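Local coordinates for protein PHOX (PDB 4A9V) that hydrolyses phosphate monoesters as an alkaline phosphatase, using an iron–calcium cofactor held in a beta-propeller, at residues M71-F76 / A83-N88; T184-Y189 / V249-P254. All blocks are in the same frame, centred on the assembly; numbering follows the deposited sequence. Where two conformers were deposited one is given.

Interaction 1: M71-F76 / A83-N88; sequences MSLFEF and ALMAIN. With EDO (1,2-ethanediol), chain O.
Backbone hydrogen bonds pair S72 with A86 and F74 with L84 in both directions, making two antiparallel hydrogen-bonded pairs. F74 N to L84 O is a short and nearly straight bond, 2.7 Å with 174° at the hydrogen. CA-H...O contacts fill in between, as where M85 CA lies 3.2 Å from S72 O.

Apolar contacts divide between the two faces. On one, M71 lies alongside both I87 and M85: its CB is 3.6 Å from I87 CG1, and its SD is 4.0 Å from M85 CE, a methyl swung round by the bend at chi3 (72°). L73 crosses M85 obliquely, CD1 4.2 Å from M85 CG, and its other methyl, CD2, lies 4.0 Å from A83 CB near the end of the pairing. On the other face, the F74 ring has L84 O at its edge, in plane, while A86 CB approaches obliquely.

The ethanediol accepts a straight bond from E75 N at its O1, 2.8 Å away.

The two segments belong to a beta hairpin, their axes 161° apart in N-to-C direction, with strand 68-76 outermost in a four-stranded antiparallel sheet and strand 118-127 beyond 82-89. F546 of strand 544-550 packs on the methionine face, and Y189 of strand 189-193 on the F74 face.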
ATOM      1  N   MET A  71       1.478  -0.328   7.216  1.00  5.70           N
ATOM      2  CA  MET A  71       1.241  -0.242   8.650  1.00  6.13           C
ATOM      3  C   MET A  71       1.643   1.120   9.178  1.00  5.71           C
ATOM      4  O   MET A  71       2.548   1.781   8.661  1.00  6.05           O
ATOM      5  CB  MET A  71       2.009  -1.331   9.395  1.00  6.55           C
ATOM      6  CG  MET A  71       3.504  -1.296   9.177  1.00  7.53           C
ATOM      7  SD  MET A  71       4.294  -2.702   9.996  1.00  8.31           S
ATOM      8  CE  MET A  71       5.988  -2.449   9.499  1.00  9.20           C
ATOM      9  N   SER A  72       0.991   1.503  10.263  1.00  5.81           N
ATOM     10  CA  SER A  72       1.344   2.711  10.996  1.00  6.33           C
ATOM     11  C   SER A  72       1.452   2.408  12.485  1.00  6.19           C
ATOM     12  O   SER A  72       0.718   1.568  13.024  1.00  7.48           O
ATOM     13  CB  SER A  72       0.282   3.798  10.797  1.00  6.79           C
ATOM     14  OG  SER A  72       0.245   4.287   9.469  1.00  6.77           O
ATOM     15  N   LEU A  73       2.279   3.205  13.155  1.00  6.83           N
ATOM     16  CA  LEU A  73       2.415   3.177  14.598  1.00  7.37           C
ATOM     17  C   LEU A  73       1.829   4.464  15.187  1.00  7.51           C
ATOM     18  O   LEU A  73       2.100   5.567  14.698  1.00  9.28           O
ATOM     19  CB  LEU A  73       3.893   3.016  14.980  1.00  7.25           C
ATOM     20  CG  LEU A  73       4.193   2.949  16.476  1.00  8.68           C
ATOM     21  CD1 LEU A  73       5.406   2.077  16.747  1.00 10.72           C
ATOM     22  CD2 LEU A  73       4.400   4.328  17.081  1.00  9.56           C
ATOM     23  N   PHE A  74       1.037   4.298  16.241  1.00  6.56           N
ATOM     24  CA  PHE A  74       0.395   5.390  16.957  1.00  7.76           C
ATOM     25  C   PHE A  74       0.942   5.439  18.374  1.00  8.04           C
ATOM     26  O   PHE A  74       0.786   4.501  19.145  1.00  8.55           O
ATOM     27  CB  PHE A  74      -1.121   5.163  17.012  1.00  7.72           C
ATOM     28  CG  PHE A  74      -1.791   5.216  15.665  1.00  7.37           C
ATOM     29  CD1 PHE A  74      -1.794   4.114  14.824  1.00  7.08           C
ATOM     30  CD2 PHE A  74      -2.401   6.383  15.230  1.00  8.40           C
ATOM     31  CE1 PHE A  74      -2.374   4.184  13.570  1.00  7.20           C
ATOM     32  CE2 PHE A  74      -2.980   6.458  13.972  1.00  8.78           C
ATOM     33  CZ  PHE A  74      -2.964   5.355  13.144  1.00  7.90           C
ATOM     34  N   GLU A  75       1.568   6.553  18.725  1.00 10.09           N
ATOM     35  CA  GLU A  75       1.951   6.869  20.107  0.50 11.21           C
ATOM     36  C   GLU A  75       0.765   6.668  21.027  1.00 10.37           C
ATOM     37  O   GLU A  75      -0.318   7.131  20.709  1.00 11.94           O
ATOM     38  CB  GLU A  75       2.375   8.337  20.196  0.50 17.13           C
ATOM     39  CG  GLU A  75       3.704   8.643  19.531  0.50 22.18           C
ATOM     40  CD  GLU A  75       3.894  10.124  19.262  0.50 53.24           C
ATOM     41  OE1 GLU A  75       4.157  10.874  20.224  0.50 79.63           O
ATOM     42  OE2 GLU A  75       3.790  10.535  18.086  0.50104.24           O
ATOM     43  N   PHE A  76       0.965   6.055  22.185  1.00 10.97           N
ATOM     44  CA  PHE A  76      -0.113   5.890  23.135  1.00 10.03           C
ATOM     45  C   PHE A  76      -0.158   7.100  24.067  1.00  9.35           C
ATOM     46  O   PHE A  76       0.803   7.368  24.775  1.00  9.67           O
ATOM     47  CB  PHE A  76       0.101   4.606  23.939  1.00 11.12           C
ATOM     48  CG  PHE A  76      -1.150   4.071  24.561  1.00 10.27           C
ATOM     49  CD1 PHE A  76      -1.670   4.655  25.700  1.00 11.96           C
ATOM     50  CD2 PHE A  76      -1.848   3.034  23.966  1.00 13.32           C
ATOM     51  CE1 PHE A  76      -2.863   4.218  26.239  1.00 14.73           C
ATOM     52  CE2 PHE A  76      -3.037   2.578  24.509  1.00 14.68           C
ATOM     53  CZ  PHE A  76      -3.533   3.160  25.660  1.00 17.17           C
ATOM     54  N   ALA A  83       2.439   1.628  22.529  1.00  7.35           N
ATOM     55  CA  ALA A  83       2.010   2.155  21.232  1.00  7.15           C
ATOM     56  C   ALA A  83       1.013   1.174  20.646  1.00  7.46           C
ATOM     57  O   ALA A  83       0.969   0.008  21.045  1.00  7.74           O
ATOM     58  CB  ALA A  83       3.194   2.333  20.295  1.00  8.14           C
ATOM     59  N   LEU A  84       0.205   1.643  19.704  1.00  6.85           N
ATOM     60  CA  LEU A  84      -0.596   0.750  18.884  1.00  6.92           C
ATOM     61  C   LEU A  84      -0.020   0.729  17.481  1.00  7.01           C
ATOM     62  O   LEU A  84       0.455   1.738  16.981  1.00  9.37           O
ATOM     63  CB  LEU A  84      -2.066   1.189  18.832  1.00  7.55           C
ATOM     64  CG  LEU A  84      -2.781   1.324  20.176  1.00  8.15           C
ATOM     65  CD1 LEU A  84      -4.249   1.621  19.918  1.00  9.83           C
ATOM     66  CD2 LEU A  84      -2.630   0.065  21.019  1.00  9.28           C
ATOM     67  N   MET A  85      -0.108  -0.423  16.829  1.00  6.72           N
ATOM     68  CA  MET A  85       0.194  -0.518  15.414  1.00  7.22           C
ATOM     69  C   MET A  85      -1.024  -1.058  14.689  1.00  7.13           C
ATOM     70  O   MET A  85      -1.667  -1.989  15.165  1.00  8.31           O
ATOM     71  CB  MET A  85       1.391  -1.441  15.192  1.00  7.62           C
ATOM     72  CG  MET A  85       2.662  -0.887  15.788  1.00  8.44           C
ATOM     73  SD  MET A  85       4.124  -1.923  15.563  1.00 10.37           S
ATOM     74  CE  MET A  85       4.452  -1.706  13.816  1.00 12.03           C
ATOM     75  N   ALA A  86      -1.355  -0.451  13.555  1.00  6.47           N
ATOM     76  CA  ALA A  86      -2.380  -0.973  12.678  1.00  6.15           C
ATOM     77  C   ALA A  86      -1.671  -1.460  11.428  1.00  5.83           C
ATOM     78  O   ALA A  86      -0.914  -0.708  10.800  1.00  6.53           O
ATOM     79  CB  ALA A  86      -3.384   0.116  12.331  1.00  7.03           C
ATOM     80  N   ILE A  87      -1.875  -2.737  11.104  1.00  5.93           N
ATOM     81  CA  ILE A  87      -1.090  -3.420  10.090  1.00  6.15           C
ATOM     82  C   ILE A  87      -2.041  -4.097   9.108  1.00  5.90           C
ATOM     83  O   ILE A  87      -2.900  -4.898   9.487  1.00  6.60           O
ATOM     84  CB  ILE A  87      -0.169  -4.473  10.729  1.00  6.35           C
ATOM     85  CG1 ILE A  87       0.796  -3.833  11.734  1.00  7.08           C
ATOM     86  CG2 ILE A  87       0.583  -5.233   9.651  1.00  6.95           C
ATOM     87  CD1 ILE A  87       1.237  -4.769  12.844  1.00  8.37           C
ATOM     88  N   ASN A  88      -1.886  -3.770   7.832  1.00  5.81           N
ATOM     89  CA  ASN A  88      -2.701  -4.366   6.795  1.00  5.83           C
ATOM     90  C   ASN A  88      -2.331  -5.818   6.575  1.00  5.66           C
ATOM     91  O   ASN A  88      -1.156  -6.182   6.641  1.00  6.32           O
ATOM     92  CB  ASN A  88      -2.494  -3.638   5.480  1.00  5.97           C
ATOM     93  CG  ASN A  88      -3.101  -2.257   5.461  1.00  6.24           C
ATOM     94  OD1 ASN A  88      -3.803  -1.837   6.389  1.00  6.91           O
ATOM     95  ND2 ASN A  88      -2.873  -1.555   4.368  1.00  7.77           N
TER
HETATM   96  C1  EDO O 909       1.030   9.410  17.419  1.00 69.39           C
HETATM   97  O1  EDO O 909       2.127   8.499  16.852  1.00119.84           O
HETATM   98  C2  EDO O 909      -0.196   9.337  16.502  1.00 27.47           C
HETATM   99  O2  EDO O 909      -1.394   9.502  17.281  1.00 88.67           O

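Interaction 2: T184-Y189 / V249-P254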
ATOM      1  N   THR A 184      -3.563   9.632  10.076  1.00  6.95           N
ATOM      2  CA  THR A 184      -4.110  10.985  10.113  1.00  7.35           C
ATOM      3  C   THR A 184      -3.666  11.703  11.384  1.00  7.69           C
ATOM      4  O   THR A 184      -3.442  11.074  12.423  1.00  8.92           O
ATOM      5  CB  THR A 184      -5.645  11.006  10.039  1.00  7.31           C
ATOM      6  OG1 THR A 184      -6.180  10.626  11.311  1.00  7.59           O
ATOM      7  CG2 THR A 184      -6.166  10.103   8.937  1.00  7.65           C
ATOM      8  N   PRO A 185      -3.647  13.042  11.336  1.00  9.11           N
ATOM      9  CA  PRO A 185      -3.262  13.800  12.516  1.00 11.03           C
ATOM     10  C   PRO A 185      -4.382  13.890  13.544  1.00 11.77           C
ATOM     11  O   PRO A 185      -4.158  14.433  14.618  1.00 21.67           O
ATOM     12  CB  PRO A 185      -2.902  15.183  11.956  1.00 13.66           C
ATOM     13  CG  PRO A 185      -3.567  15.264  10.632  1.00 14.48           C
ATOM     14  CD  PRO A 185      -3.607  13.858  10.110  1.00 10.04           C
ATOM     15  N   TRP A 186      -5.549  13.316  13.249  1.00  9.51           N
ATOM     16  CA  TRP A 186      -6.611  13.196  14.251  1.00 10.47           C
ATOM     17  C   TRP A 186      -6.742  11.785  14.771  1.00 10.06           C
ATOM     18  O   TRP A 186      -7.760  11.429  15.365  1.00 12.82           O
ATOM     19  CB  TRP A 186      -7.949  13.715  13.709  1.00  9.96           C
ATOM     20  CG  TRP A 186      -8.371  13.126  12.386  1.00  9.36           C
ATOM     21  CD1 TRP A 186      -9.234  12.057  12.170  1.00  9.24           C
ATOM     22  CD2 TRP A 186      -8.002  13.605  11.051  1.00  8.90           C
ATOM     23  NE1 TRP A 186      -9.376  11.816  10.828  1.00  9.66           N
ATOM     24  CE2 TRP A 186      -8.666  12.720  10.101  1.00  8.55           C
ATOM     25  CE3 TRP A 186      -7.221  14.641  10.569  1.00  9.17           C
ATOM     26  CZ2 TRP A 186      -8.459  12.828   8.735  1.00  9.11           C
ATOM     27  CZ3 TRP A 186      -7.045  14.758   9.193  1.00 10.06           C
ATOM     28  CH2 TRP A 186      -7.658  13.880   8.299  1.00  9.67           C
ATOM     29  N   GLY A 187      -5.651  11.027  14.713  1.00  9.15           N
ATOM     30  CA  GLY A 187      -5.536   9.788  15.479  1.00  9.39           C
ATOM     31  C   GLY A 187      -6.236   8.593  14.863  1.00  8.91           C
ATOM     32  O   GLY A 187      -6.587   7.651  15.567  1.00 10.25           O
ATOM     33  N   THR A 188      -6.362   8.587  13.540  1.00  7.30           N
ATOM     34  CA  THR A 188      -6.962   7.460  12.854  1.00  7.10           C
ATOM     35  C   THR A 188      -6.055   6.890  11.766  1.00  6.50           C
ATOM     36  O   THR A 188      -5.044   7.486  11.377  1.00  6.74           O
ATOM     37  CB  THR A 188      -8.337   7.803  12.263  1.00  7.75           C
ATOM     38  OG1 THR A 188      -8.177   8.768  11.222  1.00  7.86           O
ATOM     39  CG2 THR A 188      -9.295   8.321  13.342  1.00  9.14           C
ATOM     40  N   TYR A 189      -6.413   5.683  11.347  1.00  6.36           N
ATOM     41  CA  TYR A 189      -5.651   4.907  10.386  1.00  6.38           C
ATOM     42  C   TYR A 189      -6.458   4.796   9.096  1.00  6.20           C
ATOM     43  O   TYR A 189      -7.666   4.536   9.139  1.00  7.39           O
ATOM     44  CB  TYR A 189      -5.422   3.505  10.959  1.00  6.40           C
ATOM     45  CG  TYR A 189      -4.604   2.591  10.077  1.00  6.04           C
ATOM     46  CD1 TYR A 189      -3.268   2.853   9.850  1.00  5.85           C
ATOM     47  CD2 TYR A 189      -5.142   1.422   9.546  1.00  6.54           C
ATOM     48  CE1 TYR A 189      -2.493   2.008   9.080  1.00  6.39           C
ATOM     49  CE2 TYR A 189      -4.371   0.565   8.772  1.00  6.32           C
ATOM     50  CZ  TYR A 189      -3.039   0.855   8.566  1.00  6.40           C
ATOM     51  OH  TYR A 189      -2.224   0.029   7.827  1.00  7.26           O
ATOM     52  N   VAL A 249     -10.769   3.818   0.297  1.00  6.09           N
ATOM     53  CA  VAL A 249      -9.998   4.080   1.499  1.00  6.22           C
ATOM     54  C   VAL A 249     -10.931   3.954   2.698  1.00  7.00           C
ATOM     55  O   VAL A 249     -12.030   4.504   2.706  1.00  7.80           O
ATOM     56  CB  VAL A 249      -9.383   5.486   1.447  1.00  6.38           C
ATOM     57  CG1 VAL A 249      -8.581   5.760   2.708  1.00  8.86           C
ATOM     58  CG2 VAL A 249      -8.495   5.623   0.221  1.00  7.91           C
ATOM     59  N   VAL A 250     -10.482   3.204   3.695  1.00  6.26           N
ATOM     60  CA  VAL A 250     -11.283   2.886   4.866  1.00  6.46           C
ATOM     61  C   VAL A 250     -10.601   3.456   6.110  1.00  6.28           C
ATOM     62  O   VAL A 250      -9.406   3.263   6.316  1.00  6.81           O
ATOM     63  CB  VAL A 250     -11.433   1.357   5.008  1.00  7.22           C
ATOM     64  CG1 VAL A 250     -12.302   1.016   6.206  1.00  8.98           C
ATOM     65  CG2 VAL A 250     -12.010   0.759   3.738  1.00  8.89           C
ATOM     66  N   GLU A 251     -11.354   4.198   6.917  1.00  5.92           N
ATOM     67  CA  GLU A 251     -10.830   4.859   8.103  1.00  6.49           C
ATOM     68  C   GLU A 251     -11.190   4.055   9.357  1.00  6.57           C
ATOM     69  O   GLU A 251     -12.348   3.667   9.566  1.00  7.45           O
ATOM     70  CB  GLU A 251     -11.387   6.281   8.197  1.00  6.81           C
ATOM     71  CG  GLU A 251     -10.766   7.098   9.318  1.00  6.97           C
ATOM     72  CD  GLU A 251     -11.146   8.569   9.306  1.00  7.65           C
ATOM     73  OE1 GLU A 251     -12.054   8.956   8.539  1.00  8.27           O
ATOM     74  OE2 GLU A 251     -10.599   9.319  10.143  1.00  8.75           O
ATOM     75  N   ILE A 252     -10.161   3.781  10.155  1.00  6.56           N
ATOM     76  CA  ILE A 252     -10.240   2.968  11.364  1.00  6.92           C
ATOM     77  C   ILE A 252      -9.714   3.771  12.551  1.00  7.41           C
ATOM     78  O   ILE A 252      -8.669   4.409  12.460  1.00  7.53           O
ATOM     79  CB  ILE A 252      -9.377   1.692  11.195  1.00  7.22           C
ATOM     80  CG1 ILE A 252      -9.960   0.783  10.107  1.00  7.46           C
ATOM     81  CG2 ILE A 252      -9.218   0.938  12.511  1.00  9.01           C
ATOM     82  CD1 ILE A 252      -8.986  -0.240   9.552  1.00  8.60           C
ATOM     83  N   ASP A 253     -10.422   3.688  13.677  1.00  7.38           N
ATOM     84  CA  ASP A 253      -9.945   4.266  14.925  1.00  7.89           C
ATOM     85  C   ASP A 253      -9.306   3.182  15.786  1.00  8.03           C
ATOM     86  O   ASP A 253     -10.014   2.395  16.409  1.00  8.14           O
ATOM     87  CB  ASP A 253     -11.104   4.913  15.680  1.00  8.97           C
ATOM     88  CG  ASP A 253     -10.662   5.588  16.966  1.00  9.94           C
ATOM     89  OD1 ASP A 253      -9.468   5.481  17.327  1.00  9.83           O
ATOM     90  OD2 ASP A 253     -11.521   6.203  17.644  1.00 13.30           O
ATOM     91  N   PRO A 254      -7.967   3.117  15.809  1.00  7.93           N
ATOM     92  CA  PRO A 254      -7.339   2.021  16.537  1.00  8.34           C
ATOM     93  C   PRO A 254      -7.530   2.121  18.051  1.00  8.49           C
ATOM     94  O   PRO A 254      -7.330   1.139  18.759  1.00  8.58           O
ATOM     95  CB  PRO A 254      -5.860   2.157  16.169  1.00  8.81           C
ATOM     96  CG  PRO A 254      -5.682   3.609  15.869  1.00  9.69           C
ATOM     97  CD  PRO A 254      -6.975   4.052  15.244  1.00  8.03           C
TER
HETATM   98  O   HOH W   1      -8.083   7.826  17.821  1.00 13.15           O
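W186 presents the edge of its indole to the carboxylate of E251, the two planes 66° apart. W186 NE1 donates to E251 OE2 over 2.9 Å, with the acceptor only 10° out of the ring plane and the approach nearly along the C-O axis. T188 OG1 gives E251 OE2 a second bond, 2.7 Å long, from the anti side and somewhat out of the carboxylate plane. Two donors therefore grip one buried carboxylate oxygen and limit rotation of the group, while OE1 is held by a salt bridge to R264. E251 reaches this far with CG anti to the backbone N (chi1 -173°) and the chain extended beyond it. One face of the indole is backed by T184 CB, 3.4 Å above its plane, within the type I turn T184-G187.

Reciprocal backbone bonds join Y189 N to I252 O and I252 N to Y189 O, both 2.8 Å. I252 CD1 lies at the edge of the tyrosine ring, 4.2 Å from Y189 CD2. A water donates to both G187 O and D253 OD1, linking the segments close to where P254 CD packs 3.6 Å from G187 O; D253 OD1 also accepts from F255 N.

The antiparallel hydrogen-bonded pair Y189-I252 forms where strand 189-193 begins, just after the turn, and strand 249-252 ends. The pairing continues as V250 bonds to T191, consistent with neighbouring strands of a beta-propeller blade.

Interactions 1 and 2 follow one another along the chain, their centres are about 10 Å apart, and they meet directly. Y189 OH lies 2.8 Å from N88 OD1, a probable hydrogen bond, and N88 also bonds through ND2 to the carbonyls of C179 and A180; C179 lines the mu-oxo-diiron pocket. Packing closes the rest of the join: F74 CZ is 3.5 Å from T188 O, and L84 CD1 is 3.3 Å from P254 O. The side chain of Y189 in interaction 2 is about 11 Å from that of the calcium ligand E273, and the side chain of M71 in interaction 1 about 12 Å from that of E532, so both contacts lie a shell or more outside these metal ligands.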